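Local coordinates for protein thermotoga maritima TmcAL (Thermotoga maritima, PDB 5Y0T) that belongs to the HIGH-type nucleotidyltransferase family, in the HUP clan, and binds adenosine-5'-rp-alpha-thio-triphosphate in a pocket of its nucleotide-binding fold, at residues L4-E9 and L18-S23; R25-P30 and D98-S103; L60-D65 and S228-S233. All coordinates share one frame; numbering follows the deposited sequence.

How the interactions relate
Interactions 1 and 2 are buried and lie side by side, their centres about 7 Å apart. Both press helix 15-28 on the central sheet, interaction 1 against strand 3-8 and interaction 2 against the neighbouring strand 98-103. Both also touch adenosine-5'-rp-alpha-thio-triphosphate. They are joined directly, because His20 NE2 of interaction 1 is hydrogen-bonded to Val100 O of interaction 2. Interaction 3 is a surface contact and joins the ends of two helices farther along the chain. It reaches interaction 1 through Leu21, which packs on Met62 and Val64. Interaction 1 sets a valine on an imidazole; interaction 2 is mostly valine on valine, with an aspartate beside it. Interaction 3 mixes a methionine, a proline and loosely placed opposite charges.

Interaction 1. Residues L4-E9 and L18-S23; sequences LGVVVE and LYHLTS. With TAT (adenosine-5'-rp-alpha-thio-triphosphate), chain E.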
loop_
_atom_site.group_PDB
_atom_site.type_symbol
_atom_site.label_atom_id
_atom_site.label_comp_id
_atom_site.label_asym_id
_atom_site.label_seq_id
_atom_site.Cartn_x
_atom_site.Cartn_y
_atom_site.Cartn_z
ATOM N N LEU A 4 -23.886 6.299 -32.920
ATOM C CA LEU A 4 -22.542 5.748 -32.982
ATOM C C LEU A 4 -21.944 5.579 -31.591
ATOM O O LEU A 4 -21.917 6.543 -30.825
ATOM C CB LEU A 4 -21.641 6.674 -33.789
ATOM C CG LEU A 4 -20.148 6.349 -33.797
ATOM C CD1 LEU A 4 -19.928 4.974 -34.466
ATOM C CD2 LEU A 4 -19.386 7.463 -34.513
ATOM N N GLY A 5 -21.524 4.363 -31.244
ATOM C CA GLY A 5 -20.685 4.157 -30.064
ATOM C C GLY A 5 -19.224 3.974 -30.465
ATOM O O GLY A 5 -18.929 3.333 -31.490
ATOM N N VAL A 6 -18.309 4.444 -29.623
ATOM C CA VAL A 6 -16.883 4.206 -29.827
ATOM C C VAL A 6 -16.249 3.858 -28.476
ATOM O O VAL A 6 -16.652 4.379 -27.423
ATOM C CB VAL A 6 -16.148 5.408 -30.488
ATOM C CG1 VAL A 6 -16.704 5.681 -31.915
ATOM C CG2 VAL A 6 -16.226 6.686 -29.636
ATOM N N VAL A 7 -15.284 2.945 -28.527
ATOM C CA VAL A 7 -14.549 2.475 -27.350
ATOM C C VAL A 7 -13.180 3.121 -27.384
ATOM O O VAL A 7 -12.465 2.968 -28.367
ATOM C CB VAL A 7 -14.396 0.945 -27.347
ATOM C CG1 VAL A 7 -13.594 0.479 -26.100
ATOM C CG2 VAL A 7 -15.775 0.275 -27.415
ATOM N N VAL A 8 -12.819 3.878 -26.351
ATOM C CA VAL A 8 -11.645 4.741 -26.447
ATOM C C VAL A 8 -10.901 4.857 -25.127
ATOM O O VAL A 8 -11.428 4.552 -24.067
ATOM C CB VAL A 8 -12.024 6.186 -26.909
ATOM C CG1 VAL A 8 -12.741 6.165 -28.262
ATOM C CG2 VAL A 8 -12.907 6.863 -25.853
ATOM N N GLU A 9 -9.661 5.318 -25.216
ATOM C CA GLU A 9 -8.817 5.578 -24.054
ATOM C C GLU A 9 -8.349 7.027 -24.126
ATOM O O GLU A 9 -8.328 7.715 -23.110
ATOM C CB GLU A 9 -7.671 4.577 -23.971
ATOM C CG GLU A 9 -8.216 3.185 -23.679
ATOM C CD GLU A 9 -7.205 2.295 -22.986
ATOM O OE1 GLU A 9 -6.127 2.076 -23.566
ATOM O OE2 GLU A 9 -7.476 1.855 -21.845
ATOM N N LEU A 18 -8.539 11.657 -33.843
ATOM C CA LEU A 18 -9.433 12.563 -34.555
ATOM C C LEU A 18 -9.824 11.917 -35.892
ATOM O O LEU A 18 -10.966 11.992 -36.332
ATOM C CB LEU A 18 -8.771 13.928 -34.792
ATOM C CG LEU A 18 -9.668 14.930 -35.543
ATOM C CD1 LEU A 18 -11.012 15.097 -34.831
ATOM C CD2 LEU A 18 -8.991 16.279 -35.730
ATOM N N TYR A 19 -8.843 11.284 -36.518
ATOM C CA TYR A 19 -9.023 10.598 -37.791
ATOM C C TYR A 19 -10.079 9.506 -37.687
ATOM O O TYR A 19 -10.987 9.445 -38.512
ATOM C CB TYR A 19 -7.684 10.025 -38.228
ATOM C CG TYR A 19 -7.610 9.472 -39.635
ATOM C CD1 TYR A 19 -7.547 10.316 -40.739
ATOM C CD2 TYR A 19 -7.538 8.103 -39.847
ATOM C CE1 TYR A 19 -7.436 9.808 -42.020
ATOM C CE2 TYR A 19 -7.415 7.581 -41.130
ATOM C CZ TYR A 19 -7.373 8.437 -42.208
ATOM O OH TYR A 19 -7.244 7.910 -43.475
ATOM N N HIS A 20 -9.961 8.660 -36.664
ATOM C CA HIS A 20 -10.943 7.614 -36.386
ATOM C C HIS A 20 -12.339 8.177 -36.146
ATOM O O HIS A 20 -13.331 7.711 -36.704
ATOM C CB HIS A 20 -10.528 6.798 -35.152
ATOM C CG HIS A 20 -11.635 5.959 -34.581
ATOM N ND1 HIS A 20 -12.350 6.325 -33.460
ATOM C CD2 HIS A 20 -12.168 4.783 -34.998
ATOM C CE1 HIS A 20 -13.264 5.406 -33.202
ATOM N NE2 HIS A 20 -13.184 4.466 -34.130
ATOM N N LEU A 21 -12.413 9.181 -35.287
ATOM C CA LEU A 21 -13.707 9.691 -34.854
ATOM C C LEU A 21 -14.427 10.343 -36.017
ATOM O O LEU A 21 -15.620 10.153 -36.207
ATOM C CB LEU A 21 -13.537 10.688 -33.711
ATOM C CG LEU A 21 -14.841 11.193 -33.104
ATOM C CD1 LEU A 21 -15.687 10.023 -32.599
ATOM C CD2 LEU A 21 -14.514 12.167 -31.987
ATOM N N THR A 22 -13.685 11.111 -36.800
ATOM C CA THR A 22 -14.256 11.767 -37.962
ATOM C C THR A 22 -14.675 10.733 -39.009
ATOM O O THR A 22 -15.757 10.825 -39.596
ATOM C CB THR A 22 -13.253 12.765 -38.579
ATOM O OG1 THR A 22 -12.959 13.795 -37.626
ATOM C CG2 THR A 22 -13.831 13.403 -39.826
ATOM N N SER A 23 -13.823 9.744 -39.237
ATOM C CA SER A 23 -14.151 8.681 -40.205
ATOM C C SER A 23 -15.421 7.928 -39.808
ATOM O O SER A 23 -16.313 7.646 -40.634
ATOM C CB SER A 23 -12.988 7.690 -40.332
ATOM O OG SER A 23 -11.896 8.273 -41.024
HETATM N N1 TAT E . -5.797 5.732 -37.456
HETATM C C2 TAT E . -7.077 5.321 -37.378
HETATM N N3 TAT E . -7.692 5.027 -36.219
HETATM C C4 TAT E . -7.032 5.136 -35.041
HETATM C C5 TAT E . -5.640 5.597 -35.040
HETATM C C6 TAT E . -5.031 5.894 -36.358
HETATM N N6 TAT E . -3.749 6.319 -36.454
HETATM N N7 TAT E . -5.239 5.624 -33.752
HETATM C C8 TAT E . -6.287 5.226 -32.984
HETATM N N9 TAT E . -7.351 4.938 -33.760
HETATM P PA TAT E . -7.722 4.346 -28.342
HETATM P PB TAT E . -5.235 3.169 -29.375
HETATM P PG TAT E . -2.536 4.013 -29.974
HETATM C "C1'" TAT E . -8.668 4.456 -33.285
HETATM O O1A TAT E . -2.063 5.328 -30.569
HETATM O O1B TAT E . -4.638 2.163 -28.437
HETATM S S1G TAT E . -8.542 2.673 -27.783
HETATM C "C2'" TAT E . -8.495 3.154 -32.505
HETATM O "O2'" TAT E . -8.334 2.029 -33.370
HETATM O O2A TAT E . -7.930 5.568 -27.463
HETATM O O2B TAT E . -5.920 2.687 -30.629
HETATM O O2G TAT E . -1.974 3.762 -28.588
HETATM C "C3'" TAT E . -9.768 3.115 -31.689
HETATM O "O3'" TAT E . -10.853 2.549 -32.448
HETATM O O3A TAT E . -6.123 4.214 -28.526
HETATM O O3B TAT E . -4.117 4.273 -29.771
HETATM O O3G TAT E . -2.464 2.806 -30.878
HETATM C "C4'" TAT E . -10.051 4.592 -31.430
HETATM O "O4'" TAT E . -9.267 5.353 -32.357
HETATM C "C5'" TAT E . -9.662 5.008 -30.008
HETATM O "O5'" TAT E . -8.284 4.689 -29.809
#
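Val6 CG1 meets His20 CE1 at 3.7 Å, which puts strand 3-8 against helix 15-28. The methyl approaches the imidazole obliquely, while Val6 CB lies near the ring plane at its edge. Beside this pair, Val6 CG2 reaches Leu21 CD1 at 4.5 Å, a looser aliphatic contact. The His20 side chain leaves with CG anti to the backbone N (chi1 165°), and this sets one face of the ring against the ribose of adenosine-5'-rp-alpha-thio-triphosphate. His20 CG is 3.3 Å from ligand O4', and that oxygen lies over one face of the ring. Tyr19 CD2 touches ligand C2 at 3.7 Å, with C2 near the plane of the phenol ring at its edge. Just past the strand, Glu9 N donates to ligand O2A (2.8 Å, N-H...O 156°). Val8 CG1 lies against ligand C5' at 3.7 Å. Farther out, His20 NE2 is hydrogen-bonded to Val100 O, which helps fix the rotation of the ring. Glu9 OE2 is hydrogen-bonded to Ser38 OG and Gln43 N. The contact thus divides its work: Val6 joins strand to helix through the imidazole and, more loosely, Leu21, the same imidazole faces the sugar, and a backbone N-H binds an oxygen of the alpha-thiophosphate.

Interaction 2. Residues R25-P30 and D98-S103; sequences RELVKP and DVVFGS. With TAT (adenosine-5'-rp-alpha-thio-triphosphate), chain E.
Val28, Val100 and Asp98 carry this contact between the end of helix 15-28 and strand 98-103. Val28 has the most surface buried. Its two methyls take different partners. CG2 meets Val100 CG2 at 3.7 Å, methyl against methyl. CG1 lies 3.8 Å from Asp98 CG. With chi1 at 170°, CG1 is anti to the backbone N and CG2 anti to the carbonyl carbon, and both branches face the strand. Val100 CG2 also receives Leu27 CD2 at 4.5 Å, a loose contact at the exposed margin.

Val28 CG1 lies against Asp98 CB, CG and OD1 at similar distances, while the carboxylate finds its polar partners on strand 187-192. There OD1 forms a salt bridge with Arg187 NH2, and OD2 is hydrogen-bonded to His189 NE2. The buried acid is thus matched by polar partners, which probably favours its charged form. Lys29 follows the helix with positive phi, and Lys29 N bonds back to Arg25 O at 2.7 Å.

At the far end of the strand, Gly102 N donates to O3' of adenosine-5'-rp-alpha-thio-triphosphate (3.0 Å, nearly straight at 176°). One strand therefore packs on the helix and also holds the ribose. Strand 98-103 runs between strands 3-8 and 187-192 and is parallel to both. Leu4 of strand 3-8 touches Val100, Arg25 and Pro30, and Ile191 of strand 187-192 also packs on Val100.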
loop_
_atom_site.group_PDB
_atom_site.type_symbol
_atom_site.label_atom_id
_atom_site.label_comp_id
_atom_site.label_asym_id
_atom_site.label_seq_id
_atom_site.Cartn_x
_atom_site.Cartn_y
_atom_site.Cartn_z
ATOM N N ARG A 25 -17.888 8.898 -37.881
ATOM C CA ARG A 25 -19.104 9.710 -37.966
ATOM C C ARG A 25 -19.545 9.871 -39.417
ATOM O O ARG A 25 -20.736 9.807 -39.726
ATOM C CB ARG A 25 -18.883 11.086 -37.295
ATOM C CG ARG A 25 -18.717 10.956 -35.743
ATOM C CD ARG A 25 -18.252 12.278 -35.110
ATOM N NE ARG A 25 -19.224 13.347 -35.334
ATOM C CZ ARG A 25 -18.903 14.627 -35.476
ATOM N NH1 ARG A 25 -17.627 15.002 -35.421
ATOM N NH2 ARG A 25 -19.858 15.534 -35.671
ATOM N N GLU A 26 -18.584 10.080 -40.306
ATOM C CA GLU A 26 -18.899 10.281 -41.715
ATOM C C GLU A 26 -19.374 8.985 -42.389
ATOM O O GLU A 26 -20.188 9.014 -43.305
ATOM C CB GLU A 26 -17.675 10.839 -42.449
ATOM C CG GLU A 26 -17.299 12.259 -42.023
ATOM C CD GLU A 26 -18.354 13.300 -42.437
ATOM O OE1 GLU A 26 -19.166 13.028 -43.357
ATOM O OE2 GLU A 26 -18.369 14.395 -41.841
ATOM N N LEU A 27 -18.835 7.855 -41.951
ATOM C CA LEU A 27 -19.274 6.550 -42.444
ATOM C C LEU A 27 -20.714 6.240 -42.031
ATOM O O LEU A 27 -21.559 5.926 -42.876
ATOM C CB LEU A 27 -18.338 5.454 -41.933
ATOM C CG LEU A 27 -18.764 4.006 -42.231
ATOM C CD1 LEU A 27 -18.618 3.707 -43.702
ATOM C CD2 LEU A 27 -17.954 3.026 -41.398
ATOM N N VAL A 28 -20.970 6.299 -40.727
ATOM C CA VAL A 28 -22.249 5.885 -40.148
ATOM C C VAL A 28 -23.329 6.969 -40.234
ATOM O O VAL A 28 -24.521 6.660 -40.292
ATOM C CB VAL A 28 -22.023 5.445 -38.677
ATOM C CG1 VAL A 28 -23.336 5.235 -37.920
ATOM C CG2 VAL A 28 -21.168 4.167 -38.669
ATOM N N LYS A 29 -22.907 8.235 -40.275
ATOM C CA LYS A 29 -23.847 9.370 -40.243
ATOM C C LYS A 29 -24.833 9.254 -39.089
ATOM O O LYS A 29 -26.053 9.270 -39.288
ATOM C CB LYS A 29 -24.599 9.479 -41.572
ATOM C CG LYS A 29 -23.650 9.732 -42.737
ATOM C CD LYS A 29 -24.367 9.902 -44.051
ATOM C CE LYS A 29 -23.347 10.153 -45.144
ATOM N NZ LYS A 29 -22.297 11.119 -44.676
ATOM N N PRO A 30 -24.303 9.150 -37.866
ATOM C CA PRO A 30 -25.190 8.995 -36.710
ATOM C C PRO A 30 -25.845 10.314 -36.311
ATOM O O PRO A 30 -25.354 11.405 -36.652
ATOM C CB PRO A 30 -24.244 8.501 -35.611
ATOM C CG PRO A 30 -22.931 9.220 -35.929
ATOM C CD PRO A 30 -22.896 9.343 -37.467
ATOM N N ASP A 98 -24.573 1.362 -33.787
ATOM C CA ASP A 98 -23.388 1.151 -34.606
ATOM C C ASP A 98 -22.142 1.411 -33.794
ATOM O O ASP A 98 -22.057 2.407 -33.085
ATOM C CB ASP A 98 -23.352 2.073 -35.834
ATOM C CG ASP A 98 -24.451 1.787 -36.834
ATOM O OD1 ASP A 98 -25.558 2.347 -36.680
ATOM O OD2 ASP A 98 -24.193 1.027 -37.795
ATOM N N VAL A 99 -21.161 0.534 -33.932
ATOM C CA VAL A 99 -19.857 0.755 -33.321
ATOM C C VAL A 99 -18.776 0.646 -34.389
ATOM O O VAL A 99 -18.799 -0.273 -35.214
ATOM C CB VAL A 99 -19.583 -0.254 -32.176
ATOM C CG1 VAL A 99 -18.105 -0.237 -31.784
ATOM C CG2 VAL A 99 -20.464 0.068 -30.971
ATOM N N VAL A 100 -17.857 1.605 -34.385
ATOM C CA VAL A 100 -16.756 1.660 -35.339
ATOM C C VAL A 100 -15.416 1.602 -34.607
ATOM O O VAL A 100 -15.163 2.418 -33.717
ATOM C CB VAL A 100 -16.792 2.958 -36.174
ATOM C CG1 VAL A 100 -15.632 2.988 -37.152
ATOM C CG2 VAL A 100 -18.125 3.099 -36.911
ATOM N N PHE A 101 -14.556 0.660 -34.974
ATOM C CA PHE A 101 -13.226 0.617 -34.364
ATOM C C PHE A 101 -12.138 0.646 -35.429
ATOM O O PHE A 101 -12.345 0.155 -36.531
ATOM C CB PHE A 101 -13.066 -0.628 -33.475
ATOM C CG PHE A 101 -13.385 -1.936 -34.174
ATOM C CD1 PHE A 101 -14.637 -2.523 -34.032
ATOM C CD2 PHE A 101 -12.427 -2.592 -34.929
ATOM C CE1 PHE A 101 -14.936 -3.722 -34.669
ATOM C CE2 PHE A 101 -12.718 -3.791 -35.562
ATOM C CZ PHE A 101 -13.979 -4.352 -35.428
ATOM N N GLY A 102 -10.981 1.209 -35.084
ATOM C CA GLY A 102 -9.839 1.216 -35.976
ATOM C C GLY A 102 -9.276 -0.184 -36.115
ATOM O O GLY A 102 -9.264 -0.954 -35.150
ATOM N N SER A 103 -8.807 -0.506 -37.317
ATOM C CA SER A 103 -8.401 -1.867 -37.662
ATOM C C SER A 103 -7.154 -1.862 -38.549
ATOM O O SER A 103 -7.015 -1.014 -39.435
ATOM C CB SER A 103 -9.575 -2.578 -38.352
ATOM O OG SER A 103 -9.170 -3.708 -39.099
HETATM N N1 TAT E . -5.797 5.732 -37.456
HETATM C C2 TAT E . -7.077 5.321 -37.378
HETATM N N3 TAT E . -7.692 5.027 -36.219
HETATM C C4 TAT E . -7.032 5.136 -35.041
HETATM C C5 TAT E . -5.640 5.597 -35.040
HETATM C C6 TAT E . -5.031 5.894 -36.358
HETATM N N6 TAT E . -3.749 6.319 -36.454
HETATM N N7 TAT E . -5.239 5.624 -33.752
HETATM C C8 TAT E . -6.287 5.226 -32.984
HETATM N N9 TAT E . -7.351 4.938 -33.760
HETATM P PA TAT E . -7.722 4.346 -28.342
HETATM P PB TAT E . -5.235 3.169 -29.375
HETATM P PG TAT E . -2.536 4.013 -29.974
HETATM C "C1'" TAT E . -8.668 4.456 -33.285
HETATM O O1A TAT E . -2.063 5.328 -30.569
HETATM O O1B TAT E . -4.638 2.163 -28.437
HETATM S S1G TAT E . -8.542 2.673 -27.783
HETATM C "C2'" TAT E . -8.495 3.154 -32.505
HETATM O "O2'" TAT E . -8.334 2.029 -33.370
HETATM O O2A TAT E . -7.930 5.568 -27.463
HETATM O O2B TAT E . -5.920 2.687 -30.629
HETATM O O2G TAT E . -1.974 3.762 -28.588
HETATM C "C3'" TAT E . -9.768 3.115 -31.689
HETATM O "O3'" TAT E . -10.853 2.549 -32.448
HETATM O O3A TAT E . -6.123 4.214 -28.526
HETATM O O3B TAT E . -4.117 4.273 -29.771
HETATM O O3G TAT E . -2.464 2.806 -30.878
HETATM C "C4'" TAT E . -10.051 4.592 -31.430
HETATM O "O4'" TAT E . -9.267 5.353 -32.357
HETATM C "C5'" TAT E . -9.662 5.008 -30.008
HETATM O "O5'" TAT E . -8.284 4.689 -29.809
#

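Interaction 3. Residues L60-D65 and S228-S233; sequences LRMGVD and SLPEDS
A helix C-terminus closed by a Schellman motif meets a helix N-terminus here. Gly63, with positive phi, ends the turn after helix 52-61, and Pro230 stands at the N-cap position, right before helix 231-242. Met62 and Asp232 have the most surface buried. Met62 CE lies 3.4 Å from Asp232 CB and 3.5 Å from Asp232 OD2. Its sulfur rests on the proline ring, with SD 3.7 Å from Pro230 CB. The methionine chain is bent at chi2 (-64°) and again at chi3 (94°). These bends carry its end toward helix 231-242, although its first bond does not point there.

Arg61 crosses Asp232 at about a right angle. Its CB approaches Asp232 OD2 at 3.8 Å, and its CD lies near Asp232 CB. The charged ends do not pair: Arg61 NH1 is 4.2 Å from Asp232 OD1, with the guanidinium and carboxylate planes 67° apart. That distance is beyond a salt bridge, though some attraction is likely. Arg61 NH2 instead forms a salt bridge with Glu57 OE2 on its own helix.

Neighbouring residues extend the contact. Met62 touches Phe13, Pro230 packs on Asn15 and Leu18 of helix 15-28, and Ser233 OG is hydrogen-bonded to Phe13 O. The whole is a surface junction of two helix termini, one ended by a Schellman turn and the other preceded by a proline at the N-cap position.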
loop_
_atom_site.group_PDB
_atom_site.type_symbol
_atom_site.label_atom_id
_atom_site.label_comp_id
_atom_site.label_asym_id
_atom_site.label_seq_id
_atom_site.Cartn_x
_atom_site.Cartn_y
_atom_site.Cartn_z
ATOM N N LEU A 60 -15.502 15.558 -25.880
ATOM C CA LEU A 60 -16.636 16.421 -26.207
ATOM C C LEU A 60 -16.264 17.474 -27.241
ATOM O O LEU A 60 -17.012 17.713 -28.198
ATOM C CB LEU A 60 -17.168 17.114 -24.958
ATOM C CG LEU A 60 -17.689 16.182 -23.863
ATOM C CD1 LEU A 60 -18.280 17.025 -22.720
ATOM C CD2 LEU A 60 -18.723 15.192 -24.427
ATOM N N ARG A 61 -15.124 18.128 -27.043
ATOM C CA ARG A 61 -14.702 19.152 -27.998
ATOM C C ARG A 61 -14.435 18.588 -29.380
ATOM O O ARG A 61 -14.561 19.296 -30.390
ATOM C CB ARG A 61 -13.473 19.880 -27.470
ATOM C CG ARG A 61 -13.801 20.761 -26.273
ATOM C CD ARG A 61 -12.634 21.617 -25.858
ATOM N NE ARG A 61 -13.030 22.574 -24.830
ATOM C CZ ARG A 61 -12.249 23.547 -24.382
ATOM N NH1 ARG A 61 -11.023 23.695 -24.872
ATOM N NH2 ARG A 61 -12.696 24.377 -23.450
ATOM N N MET A 62 -14.097 17.304 -29.442
ATOM C CA MET A 62 -13.695 16.711 -30.703
ATOM C C MET A 62 -14.861 16.102 -31.462
ATOM O O MET A 62 -14.673 15.592 -32.568
ATOM C CB MET A 62 -12.608 15.665 -30.469
ATOM C CG MET A 62 -11.311 16.241 -29.910
ATOM S SD MET A 62 -10.458 17.402 -31.007
ATOM C CE MET A 62 -11.080 18.975 -30.461
ATOM N N GLY A 63 -16.071 16.242 -30.922
ATOM C CA GLY A 63 -17.264 15.712 -31.577
ATOM C C GLY A 63 -18.025 14.572 -30.911
ATOM O O GLY A 63 -19.015 14.097 -31.458
ATOM N N VAL A 64 -17.609 14.149 -29.721
ATOM C CA VAL A 64 -18.440 13.217 -28.928
ATOM C C VAL A 64 -19.583 13.972 -28.192
ATOM O O VAL A 64 -19.371 15.074 -27.689
ATOM C CB VAL A 64 -17.592 12.435 -27.894
ATOM C CG1 VAL A 64 -18.489 11.560 -27.046
ATOM C CG2 VAL A 64 -16.545 11.557 -28.607
ATOM N N ASP A 65 -20.804 13.421 -28.190
ATOM C CA ASP A 65 -21.931 14.072 -27.499
ATOM C C ASP A 65 -22.004 13.718 -26.023
ATOM O O ASP A 65 -22.382 14.553 -25.209
ATOM C CB ASP A 65 -23.263 13.709 -28.149
ATOM C CG ASP A 65 -23.322 14.146 -29.606
ATOM O OD1 ASP A 65 -23.606 13.305 -30.475
ATOM O OD2 ASP A 65 -23.061 15.328 -29.874
ATOM N N SER A 228 1.437 16.568 -32.906
ATOM C CA SER A 228 0.757 15.271 -32.862
ATOM C C SER A 228 -0.695 15.311 -32.399
ATOM O O SER A 228 -1.399 14.296 -32.471
ATOM C CB SER A 228 1.531 14.324 -31.938
ATOM O OG SER A 228 2.886 14.228 -32.336
ATOM N N LEU A 229 -1.135 16.457 -31.884
ATOM C CA LEU A 229 -2.453 16.538 -31.243
ATOM C C LEU A 229 -3.312 17.608 -31.892
ATOM O O LEU A 229 -2.797 18.603 -32.397
ATOM C CB LEU A 229 -2.339 16.857 -29.744
ATOM C CG LEU A 229 -1.415 16.067 -28.819
ATOM C CD1 LEU A 229 -1.589 16.578 -27.380
ATOM C CD2 LEU A 229 -1.665 14.570 -28.899
ATOM N N PRO A 230 -4.630 17.406 -31.882
ATOM C CA PRO A 230 -5.523 18.506 -32.256
ATOM C C PRO A 230 -5.341 19.676 -31.277
ATOM O O PRO A 230 -4.974 19.459 -30.116
ATOM C CB PRO A 230 -6.921 17.894 -32.135
ATOM C CG PRO A 230 -6.715 16.417 -32.211
ATOM C CD PRO A 230 -5.364 16.165 -31.573
ATOM N N GLU A 231 -5.607 20.891 -31.735
ATOM C CA GLU A 231 -5.407 22.087 -30.918
ATOM C C GLU A 231 -6.121 22.031 -29.564
ATOM O O GLU A 231 -5.523 22.323 -28.522
ATOM C CB GLU A 231 -5.869 23.321 -31.695
ATOM C CG GLU A 231 -5.497 24.632 -31.029
ATOM C CD GLU A 231 -5.855 25.835 -31.884
ATOM O OE1 GLU A 231 -6.519 25.652 -32.929
ATOM O OE2 GLU A 231 -5.462 26.961 -31.510
ATOM N N ASP A 232 -7.392 21.639 -29.553
ATOM C CA ASP A 232 -8.109 21.611 -28.275
ATOM C C ASP A 232 -7.539 20.566 -27.328
ATOM O O ASP A 232 -7.613 20.719 -26.099
ATOM C CB ASP A 232 -9.600 21.348 -28.472
ATOM C CG ASP A 232 -10.343 22.548 -29.033
ATOM O OD1 ASP A 232 -9.828 23.683 -28.949
ATOM O OD2 ASP A 232 -11.455 22.352 -29.557
ATOM N N SER A 233 -6.980 19.494 -27.884
ATOM C CA SER A 233 -6.397 18.455 -27.047
ATOM C C SER A 233 -5.120 18.982 -26.406
ATOM O O SER A 233 -4.909 18.835 -25.208
ATOM C CB SER A 233 -6.108 17.192 -27.869
ATOM O OG SER A 233 -5.441 16.229 -27.080
#